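Local coordinates for protein separin (Saccharomyces cerevisiae, PDB 5U1T) that cleaves the Mcd1/Scc1 subunit of cohesin at the onset of anaphase as a caspase-like cysteine protease, and is held inactive by securin for most of the cell cycle, at residues L960-S965 with L1048-L1053; N1129-V1134 with E1152-R1157; T1218-D1223 with C1575-L1580; S1246-D1251 with K1345-M1350. All blocks are in the same frame, centred on the assembly; numbering follows the deposited sequence.

Contact 1 of 4, residues L960-S965 with L1048-L1053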
loop_
_atom_site.group_PDB
_atom_site.type_symbol
_atom_site.label_atom_id
_atom_site.label_comp_id
_atom_site.label_asym_id
_atom_site.label_seq_id
_atom_site.Cartn_x
_atom_site.Cartn_y
_atom_site.Cartn_z
ATOM N N LEU A 960 -10.462 -47.217 26.275
ATOM C CA LEU A 960 -10.600 -47.899 25.015
ATOM C C LEU A 960 -9.246 -48.238 24.482
ATOM O O LEU A 960 -8.286 -47.559 24.735
ATOM C CB LEU A 960 -11.302 -47.022 24.014
ATOM C CG LEU A 960 -12.793 -46.858 24.146
ATOM C CD1 LEU A 960 -13.242 -45.920 23.062
ATOM C CD2 LEU A 960 -13.459 -48.191 23.978
ATOM N N GLY A 961 -9.167 -49.280 23.687
ATOM C CA GLY A 961 -7.897 -49.685 23.152
ATOM C C GLY A 961 -7.953 -50.265 21.770
ATOM O O GLY A 961 -8.991 -50.500 21.232
ATOM N N ILE A 962 -6.795 -50.483 21.196
ATOM C CA ILE A 962 -6.684 -50.973 19.842
ATOM C C ILE A 962 -5.308 -51.572 19.670
ATOM O O ILE A 962 -4.367 -51.067 20.204
ATOM C CB ILE A 962 -6.939 -49.825 18.852
ATOM C CG1 ILE A 962 -6.732 -50.244 17.424
ATOM C CG2 ILE A 962 -6.064 -48.646 19.151
ATOM C CD1 ILE A 962 -7.708 -49.581 16.500
ATOM N N PRO A 963 -5.169 -52.649 18.924
ATOM C CA PRO A 963 -6.105 -53.756 18.878
ATOM C C PRO A 963 -6.359 -54.383 20.211
ATOM O O PRO A 963 -5.472 -54.639 20.981
ATOM C CB PRO A 963 -5.367 -54.750 18.021
ATOM C CG PRO A 963 -3.955 -54.529 18.376
ATOM C CD PRO A 963 -3.794 -53.099 18.746
ATOM N N SER A 964 -7.611 -54.651 20.464
ATOM C CA SER A 964 -8.004 -55.230 21.708
ATOM C C SER A 964 -8.621 -56.598 21.481
ATOM O O SER A 964 -8.515 -57.463 22.310
ATOM C CB SER A 964 -8.992 -54.299 22.378
ATOM O OG SER A 964 -10.064 -54.073 21.501
ATOM N N SER A 965 -9.245 -56.778 20.336
ATOM C CA SER A 965 -9.901 -58.001 19.988
ATOM C C SER A 965 -9.311 -58.567 18.710
ATOM O O SER A 965 -8.935 -57.847 17.823
ATOM C CB SER A 965 -11.394 -57.756 19.866
ATOM O OG SER A 965 -12.113 -58.898 19.482
ATOM N N LEU A 1048 -9.332 -41.555 16.939
ATOM C CA LEU A 1048 -10.535 -41.833 17.709
ATOM C C LEU A 1048 -11.550 -42.605 16.868
ATOM O O LEU A 1048 -12.167 -43.548 17.350
ATOM C CB LEU A 1048 -11.170 -40.554 18.237
ATOM C CG LEU A 1048 -12.550 -40.735 18.875
ATOM C CD1 LEU A 1048 -12.491 -41.678 20.062
ATOM C CD2 LEU A 1048 -13.118 -39.417 19.301
ATOM N N THR A 1049 -11.713 -42.220 15.609
ATOM C CA THR A 1049 -12.637 -42.920 14.736
ATOM C C THR A 1049 -12.205 -44.375 14.533
ATOM O O THR A 1049 -13.031 -45.284 14.532
ATOM C CB THR A 1049 -12.773 -42.196 13.375
ATOM O OG1 THR A 1049 -13.221 -40.861 13.611
ATOM C CG2 THR A 1049 -13.776 -42.908 12.450
ATOM N N LEU A 1050 -10.905 -44.593 14.382
ATOM C CA LEU A 1050 -10.372 -45.941 14.215
ATOM C C LEU A 1050 -10.607 -46.765 15.476
ATOM O O LEU A 1050 -10.989 -47.933 15.417
ATOM C CB LEU A 1050 -8.885 -45.893 13.892
ATOM C CG LEU A 1050 -8.356 -47.279 13.556
ATOM C CD1 LEU A 1050 -9.059 -47.814 12.323
ATOM C CD2 LEU A 1050 -6.844 -47.285 13.394
ATOM N N THR A 1051 -10.388 -46.132 16.619
ATOM C CA THR A 1051 -10.559 -46.780 17.900
ATOM C C THR A 1051 -12.012 -47.187 18.125
ATOM O O THR A 1051 -12.274 -48.335 18.473
ATOM C CB THR A 1051 -10.077 -45.871 19.028
ATOM O OG1 THR A 1051 -8.695 -45.570 18.817
ATOM C CG2 THR A 1051 -10.237 -46.543 20.370
ATOM N N ILE A 1052 -12.958 -46.270 17.922
ATOM C CA ILE A 1052 -14.369 -46.644 18.038
ATOM C C ILE A 1052 -14.715 -47.767 17.080
ATOM O O ILE A 1052 -15.328 -48.752 17.468
ATOM C CB ILE A 1052 -15.329 -45.505 17.745
ATOM C CG1 ILE A 1052 -14.932 -44.233 18.496
ATOM C CG2 ILE A 1052 -16.737 -45.937 18.090
ATOM C CD1 ILE A 1052 -14.985 -44.370 19.960
ATOM N N LEU A 1053 -14.308 -47.624 15.829
ATOM C CA LEU A 1053 -14.621 -48.631 14.825
ATOM C C LEU A 1053 -14.147 -50.037 15.196
ATOM O O LEU A 1053 -14.889 -51.004 15.032
ATOM C CB LEU A 1053 -14.026 -48.229 13.479
ATOM C CG LEU A 1053 -15.087 -47.775 12.496
ATOM C CD1 LEU A 1053 -14.429 -47.097 11.314
ATOM C CD2 LEU A 1053 -15.894 -48.957 12.039
#
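Leu960 opens the strand with its side chain laid against Thr1051 of the helix: CB of Leu960 lies 3.8 Å from Thr1051 CG2. Farther out, the methyl CD1 of Leu960 meets CD1 of Ile1052 at 3.9 Å, where the two branched chains pass at a slant. Gly961, without a side chain, presents only backbone here; its carbonyl O lies 4.2 Å from Thr1051 CG2 and bonds to the side chain of Asn1055. Ile962 turns toward the helix again, as alternate residues of a strand do. With CG1 anti to the backbone N (chi1 176°), its CD1 is carried to Leu1050, 3.8 Å from Leu1050 CG, the two chains crossing at about a right angle. The other branch of Ile962, CG2, rests 4.1 Å from Thr1051 OG1. Threonine suits this central place because its methyl serves the apolar surface while its hydroxyl bonds back to the carbonyl of Ser1047 in its own helix. No hydrogen bond joins the two segments, so shape and apolar burial carry the contact. Strand 960-962 runs at 92° to the helical segment 1048-1053, their axes 7.9 Å apart. It pairs antiparallel with strand 1157-1163, while helix 1012-1028 packs on Ile1052 and helix 1303-1320 reaches Leu960 through Phe1320.

Contact 2 of 4, residues N1129-V1134 with E1152-R1157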
loop_
_atom_site.group_PDB
_atom_site.type_symbol
_atom_site.label_atom_id
_atom_site.label_comp_id
_atom_site.label_asym_id
_atom_site.label_seq_id
_atom_site.Cartn_x
_atom_site.Cartn_y
_atom_site.Cartn_z
ATOM N N ASN A 1129 14.756 -54.029 16.026
ATOM C CA ASN A 1129 14.708 -55.121 16.996
ATOM C C ASN A 1129 15.219 -54.743 18.382
ATOM O O ASN A 1129 15.582 -55.616 19.179
ATOM C CB ASN A 1129 15.485 -56.338 16.496
ATOM C CG ASN A 1129 14.932 -57.635 17.064
ATOM O OD1 ASN A 1129 13.723 -57.749 17.299
ATOM N ND2 ASN A 1129 15.804 -58.603 17.312
ATOM N N LEU A 1130 15.243 -53.445 18.669
ATOM C CA LEU A 1130 15.647 -52.977 19.980
ATOM C C LEU A 1130 14.648 -53.413 21.035
ATOM O O LEU A 1130 13.433 -53.271 20.871
ATOM C CB LEU A 1130 15.799 -51.463 19.990
ATOM C CG LEU A 1130 16.951 -50.960 19.123
ATOM C CD1 LEU A 1130 17.041 -49.433 19.179
ATOM C CD2 LEU A 1130 18.266 -51.613 19.536
ATOM N N ASN A 1131 15.183 -53.970 22.112
ATOM C CA ASN A 1131 14.384 -54.386 23.255
ATOM C C ASN A 1131 14.066 -53.167 24.127
ATOM O O ASN A 1131 14.606 -53.007 25.225
ATOM C CB ASN A 1131 15.126 -55.470 24.050
ATOM C CG ASN A 1131 14.340 -55.971 25.251
ATOM O OD1 ASN A 1131 13.107 -56.100 25.207
ATOM N ND2 ASN A 1131 15.056 -56.258 26.342
ATOM N N ILE A 1132 13.205 -52.296 23.608
ATOM C CA ILE A 1132 12.787 -51.088 24.315
ATOM C C ILE A 1132 11.301 -50.862 24.176
ATOM O O ILE A 1132 10.653 -51.439 23.309
ATOM C CB ILE A 1132 13.498 -49.825 23.794
ATOM C CG1 ILE A 1132 13.420 -49.751 22.265
ATOM C CG2 ILE A 1132 14.922 -49.776 24.286
ATOM C CD1 ILE A 1132 13.930 -48.452 21.705
ATOM N N ASN A 1133 10.766 -50.026 25.053
ATOM C CA ASN A 1133 9.431 -49.485 24.866
ATOM C C ASN A 1133 9.540 -48.056 24.361
ATOM O O ASN A 1133 10.431 -47.297 24.775
ATOM C CB ASN A 1133 8.622 -49.507 26.156
ATOM C CG ASN A 1133 8.214 -50.894 26.571
ATOM O OD1 ASN A 1133 8.254 -51.835 25.780
ATOM N ND2 ASN A 1133 7.796 -51.025 27.821
ATOM N N VAL A 1134 8.650 -47.708 23.441
ATOM C CA VAL A 1134 8.513 -46.333 23.006
ATOM C C VAL A 1134 7.062 -45.954 23.219
ATOM O O VAL A 1134 6.169 -46.472 22.570
ATOM C CB VAL A 1134 8.927 -46.144 21.552
ATOM C CG1 VAL A 1134 9.279 -44.698 21.314
ATOM C CG2 VAL A 1134 10.126 -47.015 21.234
ATOM N N GLU A 1152 6.697 -51.664 20.595
ATOM C CA GLU A 1152 7.637 -52.679 21.061
ATOM C C GLU A 1152 8.397 -53.273 19.880
ATOM O O GLU A 1152 7.945 -54.244 19.283
ATOM C CB GLU A 1152 6.909 -53.784 21.841
ATOM C CG GLU A 1152 6.280 -53.336 23.154
ATOM C CD GLU A 1152 5.087 -54.206 23.573
ATOM O OE1 GLU A 1152 4.029 -54.156 22.906
ATOM O OE2 GLU A 1152 5.203 -54.943 24.578
ATOM N N PRO A 1153 9.560 -52.695 19.544
ATOM C CA PRO A 1153 10.313 -53.156 18.372
ATOM C C PRO A 1153 10.638 -54.646 18.429
ATOM O O PRO A 1153 10.548 -55.319 17.409
ATOM C CB PRO A 1153 11.603 -52.330 18.423
ATOM C CG PRO A 1153 11.328 -51.210 19.367
ATOM C CD PRO A 1153 10.323 -51.724 20.340
ATOM N N ARG A 1154 11.006 -55.155 19.599
ATOM C CA ARG A 1154 11.431 -56.551 19.698
ATOM C C ARG A 1154 10.226 -57.492 19.541
ATOM O O ARG A 1154 10.339 -58.548 18.929
ATOM C CB ARG A 1154 12.164 -56.794 21.026
ATOM C CG ARG A 1154 12.468 -58.241 21.343
ATOM C CD ARG A 1154 13.716 -58.749 20.625
ATOM N NE ARG A 1154 14.839 -57.829 20.799
ATOM C CZ ARG A 1154 15.882 -58.042 21.594
ATOM N NH1 ARG A 1154 16.840 -57.127 21.677
ATOM N NH2 ARG A 1154 15.979 -59.162 22.297
ATOM N N ARG A 1155 9.075 -57.076 20.063
ATOM C CA ARG A 1155 7.845 -57.859 20.001
ATOM C C ARG A 1155 7.071 -57.593 18.708
ATOM O O ARG A 1155 6.076 -58.260 18.422
ATOM C CB ARG A 1155 6.972 -57.547 21.221
ATOM C CG ARG A 1155 5.792 -58.509 21.468
ATOM C CD ARG A 1155 6.227 -59.989 21.589
ATOM N NE ARG A 1155 5.407 -60.771 22.529
ATOM C CZ ARG A 1155 4.133 -61.124 22.317
ATOM N NH1 ARG A 1155 3.515 -60.745 21.188
ATOM N NH2 ARG A 1155 3.462 -61.839 23.242
ATOM N N LYS A 1156 7.541 -56.618 17.932
ATOM C CA LYS A 1156 6.876 -56.164 16.703
ATOM C C LYS A 1156 5.398 -55.810 16.931
ATOM O O LYS A 1156 4.529 -56.134 16.119
ATOM C CB LYS A 1156 6.994 -57.220 15.607
ATOM C CG LYS A 1156 8.412 -57.688 15.351
ATOM C CD LYS A 1156 9.326 -56.578 14.823
ATOM C CE LYS A 1156 10.775 -57.075 14.784
ATOM N NZ LYS A 1156 11.755 -56.019 14.448
ATOM N N ARG A 1157 5.131 -55.112 18.026
ATOM C CA ARG A 1157 3.772 -54.906 18.484
ATOM C C ARG A 1157 3.467 -53.419 18.644
ATOM O O ARG A 1157 4.313 -52.637 19.090
ATOM C CB ARG A 1157 3.556 -55.658 19.807
ATOM C CG ARG A 1157 2.115 -55.759 20.223
ATOM C CD ARG A 1157 1.909 -56.930 21.137
ATOM N NE ARG A 1157 2.643 -56.731 22.374
ATOM C CZ ARG A 1157 2.756 -57.632 23.341
ATOM N NH1 ARG A 1157 3.454 -57.328 24.428
ATOM N NH2 ARG A 1157 2.171 -58.822 23.233
#
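Hydrogen bonding centres on the carbonyl O of Asn1129, which receives Arg1154 NE at 2.8 Å and, more weakly, Arg1154 NH1 at 3.2 Å. The acceptor lies at the edge of the guanidinium, near its plane, while NE stands 30° out of the carbonyl plane. Bends at chi2 (81°) and chi3 (49°) fold the arginine back to this site, and a positive phi at Asn1129, just past the end of a helix, suits asparagine. Asn1131 CB covers one face of the Arg1154 guanidinium, 3.4 Å from Arg1154 NH1; the amide nitrogen of Asn1131 bonds to Ser1354 O.

Strands 1132-1139 and 1146-1152 pair antiparallel in a mixed sheet, and the turn leading to strand 1157-1163 closes with a G1 beta bulge, Lys1156 and Arg1157 both facing Glu1152. Within this turn Arg1157 grips Glu1152 side-on, Arg1157 NE to Glu1152 OE1 and Arg1157 NH1 to Glu1152 OE2, each at 3.0 Å, and also pairs with Glu1291.

Apolar contact falls to Pro1153, whose compact ring sets CG 3.9 Å from Ile1132 CG1, the two side chains crossing at about a right angle.

Contact 3 of 4, residues T1218-D1223 with C1575-L1580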
loop_
_atom_site.group_PDB
_atom_site.type_symbol
_atom_site.label_atom_id
_atom_site.label_comp_id
_atom_site.label_asym_id
_atom_site.label_seq_id
_atom_site.Cartn_x
_atom_site.Cartn_y
_atom_site.Cartn_z
ATOM N N THR A 1218 6.403 -21.906 52.908
ATOM C CA THR A 1218 5.803 -21.786 51.587
ATOM C C THR A 1218 6.330 -22.833 50.603
ATOM O O THR A 1218 5.544 -23.408 49.851
ATOM C CB THR A 1218 6.024 -20.359 50.992
ATOM O OG1 THR A 1218 5.190 -19.411 51.678
ATOM C CG2 THR A 1218 5.698 -20.321 49.503
ATOM N N ARG A 1219 7.641 -23.082 50.599
ATOM C CA ARG A 1219 8.209 -24.044 49.653
ATOM C C ARG A 1219 7.891 -25.490 50.050
ATOM O O ARG A 1219 7.616 -26.327 49.188
ATOM C CB ARG A 1219 9.718 -23.856 49.512
ATOM C CG ARG A 1219 10.117 -22.496 48.989
ATOM C CD ARG A 1219 11.438 -22.551 48.273
ATOM N NE ARG A 1219 11.265 -22.862 46.861
ATOM C CZ ARG A 1219 11.751 -23.950 46.279
ATOM N NH1 ARG A 1219 12.434 -24.817 47.002
ATOM N NH2 ARG A 1219 11.559 -24.169 44.980
ATOM N N TYR A 1220 7.918 -25.796 51.342
ATOM C CA TYR A 1220 7.526 -27.133 51.793
ATOM C C TYR A 1220 6.046 -27.369 51.467
ATOM O O TYR A 1220 5.611 -28.497 51.214
ATOM C CB TYR A 1220 7.788 -27.309 53.294
ATOM C CG TYR A 1220 9.101 -28.000 53.627
ATOM C CD1 TYR A 1220 10.280 -27.273 53.785
ATOM C CD2 TYR A 1220 9.158 -29.393 53.813
ATOM C CE1 TYR A 1220 11.494 -27.908 54.116
ATOM C CE2 TYR A 1220 10.371 -30.042 54.145
ATOM C CZ TYR A 1220 11.545 -29.283 54.289
ATOM O OH TYR A 1220 12.746 -29.913 54.608
ATOM N N ASP A 1221 5.283 -26.286 51.455
ATOM C CA ASP A 1221 3.866 -26.345 51.152
ATOM C C ASP A 1221 3.604 -26.521 49.667
ATOM O O ASP A 1221 2.694 -27.237 49.250
ATOM C CB ASP A 1221 3.190 -25.082 51.636
ATOM C CG ASP A 1221 1.740 -25.280 51.855
ATOM O OD1 ASP A 1221 0.965 -25.143 50.883
ATOM O OD2 ASP A 1221 1.384 -25.609 53.004
ATOM N N LEU A 1222 4.403 -25.829 48.875
ATOM C CA LEU A 1222 4.360 -25.959 47.437
ATOM C C LEU A 1222 4.777 -27.365 47.036
ATOM O O LEU A 1222 4.229 -27.934 46.094
ATOM C CB LEU A 1222 5.266 -24.907 46.785
ATOM C CG LEU A 1222 4.674 -23.505 46.704
ATOM C CD1 LEU A 1222 5.735 -22.467 46.321
ATOM C CD2 LEU A 1222 3.532 -23.512 45.698
ATOM N N ASP A 1223 5.736 -27.925 47.768
ATOM C CA ASP A 1223 6.216 -29.272 47.495
ATOM C C ASP A 1223 5.110 -30.295 47.757
ATOM O O ASP A 1223 4.954 -31.232 46.983
ATOM C CB ASP A 1223 7.466 -29.586 48.330
ATOM C CG ASP A 1223 8.121 -30.917 47.952
ATOM O OD1 ASP A 1223 8.844 -30.970 46.935
ATOM O OD2 ASP A 1223 7.937 -31.911 48.694
ATOM N N CYS A 1575 17.580 -34.668 47.229
ATOM C CA CYS A 1575 17.023 -33.355 47.458
ATOM C C CYS A 1575 16.122 -33.332 48.658
ATOM O O CYS A 1575 15.402 -34.264 48.893
ATOM C CB CYS A 1575 16.228 -32.915 46.244
ATOM S SG CYS A 1575 17.170 -32.682 44.741
ATOM N N HIS A 1576 16.161 -32.260 49.425
ATOM C CA HIS A 1576 15.302 -32.151 50.587
ATOM C C HIS A 1576 13.881 -31.937 50.145
ATOM O O HIS A 1576 12.965 -32.458 50.738
ATOM C CB HIS A 1576 15.718 -30.995 51.467
ATOM C CG HIS A 1576 16.645 -31.385 52.566
ATOM N ND1 HIS A 1576 17.247 -30.463 53.389
ATOM C CD2 HIS A 1576 17.068 -32.597 52.981
ATOM C CE1 HIS A 1576 18.001 -31.092 54.265
ATOM N NE2 HIS A 1576 17.910 -32.388 54.039
ATOM N N LEU A 1577 13.687 -31.114 49.131
ATOM C CA LEU A 1577 12.363 -30.915 48.607
ATOM C C LEU A 1577 12.342 -31.896 47.486
ATOM O O LEU A 1577 12.939 -31.698 46.462
ATOM C CB LEU A 1577 12.159 -29.499 48.133
ATOM C CG LEU A 1577 11.987 -28.577 49.326
ATOM C CD1 LEU A 1577 11.267 -27.317 48.940
ATOM C CD2 LEU A 1577 11.224 -29.275 50.419
ATOM N N ARG A 1578 11.680 -33.012 47.705
ATOM C CA ARG A 1578 11.664 -34.057 46.710
ATOM C C ARG A 1578 10.914 -33.768 45.440
ATOM O O ARG A 1578 11.174 -34.397 44.447
ATOM C CB ARG A 1578 11.214 -35.373 47.313
ATOM C CG ARG A 1578 12.210 -35.924 48.314
ATOM C CD ARG A 1578 11.773 -37.262 48.873
ATOM N NE ARG A 1578 12.697 -37.749 49.883
ATOM C CZ ARG A 1578 12.489 -38.835 50.609
ATOM N NH1 ARG A 1578 13.376 -39.207 51.510
ATOM N NH2 ARG A 1578 11.392 -39.547 50.431
ATOM N N TYR A 1579 9.981 -32.836 45.455
ATOM C CA TYR A 1579 9.282 -32.542 44.210
ATOM C C TYR A 1579 9.670 -31.188 43.621
ATOM O O TYR A 1579 10.103 -31.149 42.479
ATOM C CB TYR A 1579 7.760 -32.633 44.407
ATOM C CG TYR A 1579 7.350 -34.009 44.856
ATOM C CD1 TYR A 1579 7.373 -34.346 46.200
ATOM C CD2 TYR A 1579 7.007 -34.995 43.935
ATOM C CE1 TYR A 1579 7.047 -35.606 46.616
ATOM C CE2 TYR A 1579 6.668 -36.265 44.346
ATOM C CZ TYR A 1579 6.681 -36.562 45.691
ATOM O OH TYR A 1579 6.342 -37.819 46.146
ATOM N N LEU A 1580 9.527 -30.094 44.371
ATOM C CA LEU A 1580 9.872 -28.766 43.834
ATOM C C LEU A 1580 11.277 -28.731 43.218
ATOM O O LEU A 1580 11.496 -28.064 42.212
ATOM C CB LEU A 1580 9.763 -27.673 44.905
ATOM C CG LEU A 1580 8.389 -27.118 45.295
ATOM C CD1 LEU A 1580 8.537 -25.850 46.117
ATOM C CD2 LEU A 1580 7.479 -26.885 44.086
#
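A chi1 of -172° at Asp1223 places its carboxylate opposite its own amide nitrogen and directs it off the helix toward the loop 1575-1580. There Asp1223 OD1 takes two consecutive backbone amides: Tyr1579 N at 2.6 Å, on the syn lone pair, and Leu1580 N at 2.8 Å, met nearly along the C-O axis. Aspartate suits the place because its short chain holds an acceptor close to the helix. Asp1223 OD2 lies at the edge of the Tyr1579 ring, 3.5 Å from Tyr1579 CD1. Without the carboxylate, as with an alanine here, the amides of Tyr1579 and Leu1580 would probably lose their common acceptor, and this end of the loop its polar tie to the helix.

Leucines fill the surface beside this bond pair. Leu1577 CD2 sits over the centre of the Tyr1220 ring in a CH-pi contact, 3.7 Å from the centroid and 4° off the normal. The other methyl of Leu1577, CD1, approaches Arg1219 NH1 at 3.4 Å. Leu1580 CD1 covers one face of the Arg1219 guanidinium and also reaches Leu1222 CB at 3.5 Å. The arginine's polar end is held by Ser1194 and Thr1197 of helix 1180-1198.

Asp1536 binds the amides of His1576 and Leu1577, so the loop is gripped by two aspartates. This loop leads into strand 1585-1589, an outermost strand of the six-stranded mixed sheet of a caspase-like protease, and the side chain of Arg1219 is about 8 Å from that of Cys1497, the probable catalytic cysteine.

Contact 4 of 4, residues S1246-D1251 with K1345-M1350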
loop_
_atom_site.group_PDB
_atom_site.type_symbol
_atom_site.label_atom_id
_atom_site.label_comp_id
_atom_site.label_asym_id
_atom_site.label_seq_id
_atom_site.Cartn_x
_atom_site.Cartn_y
_atom_site.Cartn_z
ATOM N N SER A 1246 4.777 -50.878 32.108
ATOM C CA SER A 1246 5.647 -51.832 32.775
ATOM C C SER A 1246 6.791 -52.298 31.876
ATOM O O SER A 1246 6.589 -52.646 30.700
ATOM C CB SER A 1246 4.852 -53.039 33.281
ATOM O OG SER A 1246 5.711 -54.131 33.536
ATOM N N PRO A 1247 8.007 -52.294 32.435
ATOM C CA PRO A 1247 9.212 -52.721 31.731
ATOM C C PRO A 1247 9.332 -54.234 31.645
ATOM O O PRO A 1247 10.286 -54.694 31.028
ATOM C CB PRO A 1247 10.330 -52.138 32.587
ATOM C CG PRO A 1247 9.752 -52.088 33.944
ATOM C CD PRO A 1247 8.313 -51.749 33.767
ATOM N N GLU A 1248 8.393 -54.984 32.237
ATOM C CA GLU A 1248 8.469 -56.448 32.298
ATOM C C GLU A 1248 8.131 -57.137 30.973
ATOM O O GLU A 1248 7.187 -56.743 30.294
ATOM C CB GLU A 1248 7.521 -56.977 33.376
ATOM C CG GLU A 1248 7.888 -56.615 34.800
ATOM C CD GLU A 1248 6.960 -57.273 35.831
ATOM O OE1 GLU A 1248 6.326 -58.308 35.522
ATOM O OE2 GLU A 1248 6.854 -56.754 36.964
ATOM N N VAL A 1249 8.885 -58.173 30.612
ATOM C CA VAL A 1249 8.483 -59.037 29.498
ATOM C C VAL A 1249 7.992 -60.404 29.994
ATOM O O VAL A 1249 8.700 -61.090 30.739
ATOM C CB VAL A 1249 9.627 -59.270 28.511
ATOM C CG1 VAL A 1249 9.085 -59.856 27.210
ATOM C CG2 VAL A 1249 10.371 -57.981 28.255
ATOM N N VAL A 1250 6.794 -60.816 29.585
ATOM C CA VAL A 1250 6.282 -62.105 30.048
ATOM C C VAL A 1250 7.083 -63.261 29.443
ATOM O O VAL A 1250 7.462 -63.210 28.274
ATOM C CB VAL A 1250 4.774 -62.286 29.720
ATOM C CG1 VAL A 1250 3.983 -61.096 30.220
ATOM C CG2 VAL A 1250 4.554 -62.486 28.224
ATOM N N ASP A 1251 7.368 -64.281 30.252
ATOM C CA ASP A 1251 7.906 -65.535 29.728
ATOM C C ASP A 1251 6.865 -66.196 28.829
ATOM O O ASP A 1251 5.739 -66.467 29.253
ATOM C CB ASP A 1251 8.308 -66.486 30.855
ATOM C CG ASP A 1251 8.664 -67.880 30.346
ATOM O OD1 ASP A 1251 8.993 -68.044 29.146
ATOM O OD2 ASP A 1251 8.624 -68.831 31.156
ATOM N N LYS A 1345 0.736 -67.637 40.986
ATOM C CA LYS A 1345 1.489 -68.774 40.465
ATOM C C LYS A 1345 2.496 -68.343 39.411
ATOM O O LYS A 1345 3.581 -68.903 39.308
ATOM C CB LYS A 1345 0.543 -69.830 39.881
ATOM C CG LYS A 1345 1.188 -71.189 39.586
ATOM C CD LYS A 1345 0.200 -72.124 38.894
ATOM C CE LYS A 1345 0.767 -73.539 38.791
ATOM N NZ LYS A 1345 -0.209 -74.548 38.261
ATOM N N TYR A 1346 2.135 -67.337 38.631
ATOM C CA TYR A 1346 2.978 -66.889 37.535
ATOM C C TYR A 1346 4.165 -66.093 38.059
ATOM O O TYR A 1346 5.321 -66.348 37.684
ATOM C CB TYR A 1346 2.183 -66.048 36.540
ATOM C CG TYR A 1346 3.089 -65.393 35.534
ATOM C CD1 TYR A 1346 3.530 -66.090 34.416
ATOM C CD2 TYR A 1346 3.543 -64.089 35.721
ATOM C CE1 TYR A 1346 4.369 -65.502 33.513
ATOM C CE2 TYR A 1346 4.379 -63.513 34.837
ATOM C CZ TYR A 1346 4.789 -64.211 33.731
ATOM O OH TYR A 1346 5.633 -63.608 32.832
ATOM N N ARG A 1347 3.863 -65.110 38.908
ATOM C CA ARG A 1347 4.886 -64.297 39.550
ATOM C C ARG A 1347 5.894 -65.164 40.317
ATOM O O ARG A 1347 7.092 -64.902 40.283
ATOM C CB ARG A 1347 4.242 -63.287 40.502
ATOM C CG ARG A 1347 3.133 -62.438 39.886
ATOM C CD ARG A 1347 3.650 -61.517 38.823
ATOM N NE ARG A 1347 4.374 -60.397 39.400
ATOM C CZ ARG A 1347 4.891 -59.410 38.678
ATOM N NH1 ARG A 1347 4.749 -59.410 37.359
ATOM N NH2 ARG A 1347 5.539 -58.419 39.267
ATOM N N ALA A 1348 5.405 -66.195 41.000
ATOM C CA ALA A 1348 6.248 -67.000 41.873
ATOM C C ALA A 1348 7.234 -67.851 41.080
ATOM O O ALA A 1348 8.172 -68.407 41.646
ATOM C CB ALA A 1348 5.381 -67.898 42.774
ATOM N N THR A 1349 7.020 -67.953 39.773
ATOM C CA THR A 1349 7.774 -68.899 38.967
ATOM C C THR A 1349 8.376 -68.261 37.741
ATOM O O THR A 1349 9.148 -68.896 37.023
ATOM C CB THR A 1349 6.893 -70.052 38.496
ATOM O OG1 THR A 1349 7.719 -71.092 37.959
ATOM C CG2 THR A 1349 5.946 -69.568 37.415
ATOM N N MET A 1350 7.999 -67.008 37.497
ATOM C CA MET A 1350 8.396 -66.290 36.287
ATOM C C MET A 1350 9.893 -66.070 36.185
ATOM O O MET A 1350 10.612 -66.010 37.184
ATOM C CB MET A 1350 7.704 -64.937 36.217
ATOM C CG MET A 1350 8.009 -64.071 37.407
ATOM S SD MET A 1350 7.512 -62.354 37.172
ATOM C CE MET A 1350 8.884 -61.698 36.212
#
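Glu1248 meets Arg1347, the two side chains crossing at about a right angle. From CB, pointing toward the other segment, the glutamate chain runs to CG and on in extended form (chi2 -175°), so the methylenes span the gap and the carboxylate does the touching. Glu1248 CD comes within 3.4 Å of Arg1347 NH1. Beyond it, OE1 receives NH1 of Arg1347 at 2.7 Å, and OE2 receives NH2 of Arg1347 at 3.1 Å, both on syn lone pairs. A third, weak bond joins Arg1347 NH1 to Glu1248 OE2. Glutamate and arginine suit each other here as flat groups of opposite charge: the salt bridge is end-on and bidentate, its planes 25° apart and nearly coplanar, which restrains the rotation of both. The sulfur of Met1350 stands over one guanidinium face. A glutamine here would probably leave Arg1347 without its charged mate and break the two-pronged grip, since an amide nitrogen cannot accept.

Tyr1346 makes the second link: its OH accepts a hydrogen bond from the backbone N of Asp1251 at 3.2 Å, and Val1250 CB lies 3.5 Å from Tyr1346 OH. Tyrosine suits the place, since its long flat ring carries a polar tip to the backbone.

Arg1347 NH1 also bonds to Leu1294 O at the end of helix 1287-1294. Asp1251 is the N-cap of helix 1252-1269, and the short, weakly bonded strand 1248-1249 pairs antiparallel with strand 1353-1362, which follows helix 1332-1347 in the chain.

Contacts 1, 2 and 4 all reach one mixed sheet: contact 1 through strand 960-962, contact 2 through strand 1132-1139, contact 4 through strand 1248-1249. Contacts 2 and 4 are the nearest pair, with centres about 18 Å apart, and they touch where Asn1133 ND2 lies 3.5 Å from Ser1246 O in packing. Contact 1 stays separate, its nearest atoms about 6 Å from contact 2 and about 15 Å from contact 4. Contact 3 stands apart, its centre 36 to 41 Å from the others, and it alone approaches the probable catalytic cysteine, Cys1497. Along the chain, contact 4 is nested within the loop that contact 3 closes.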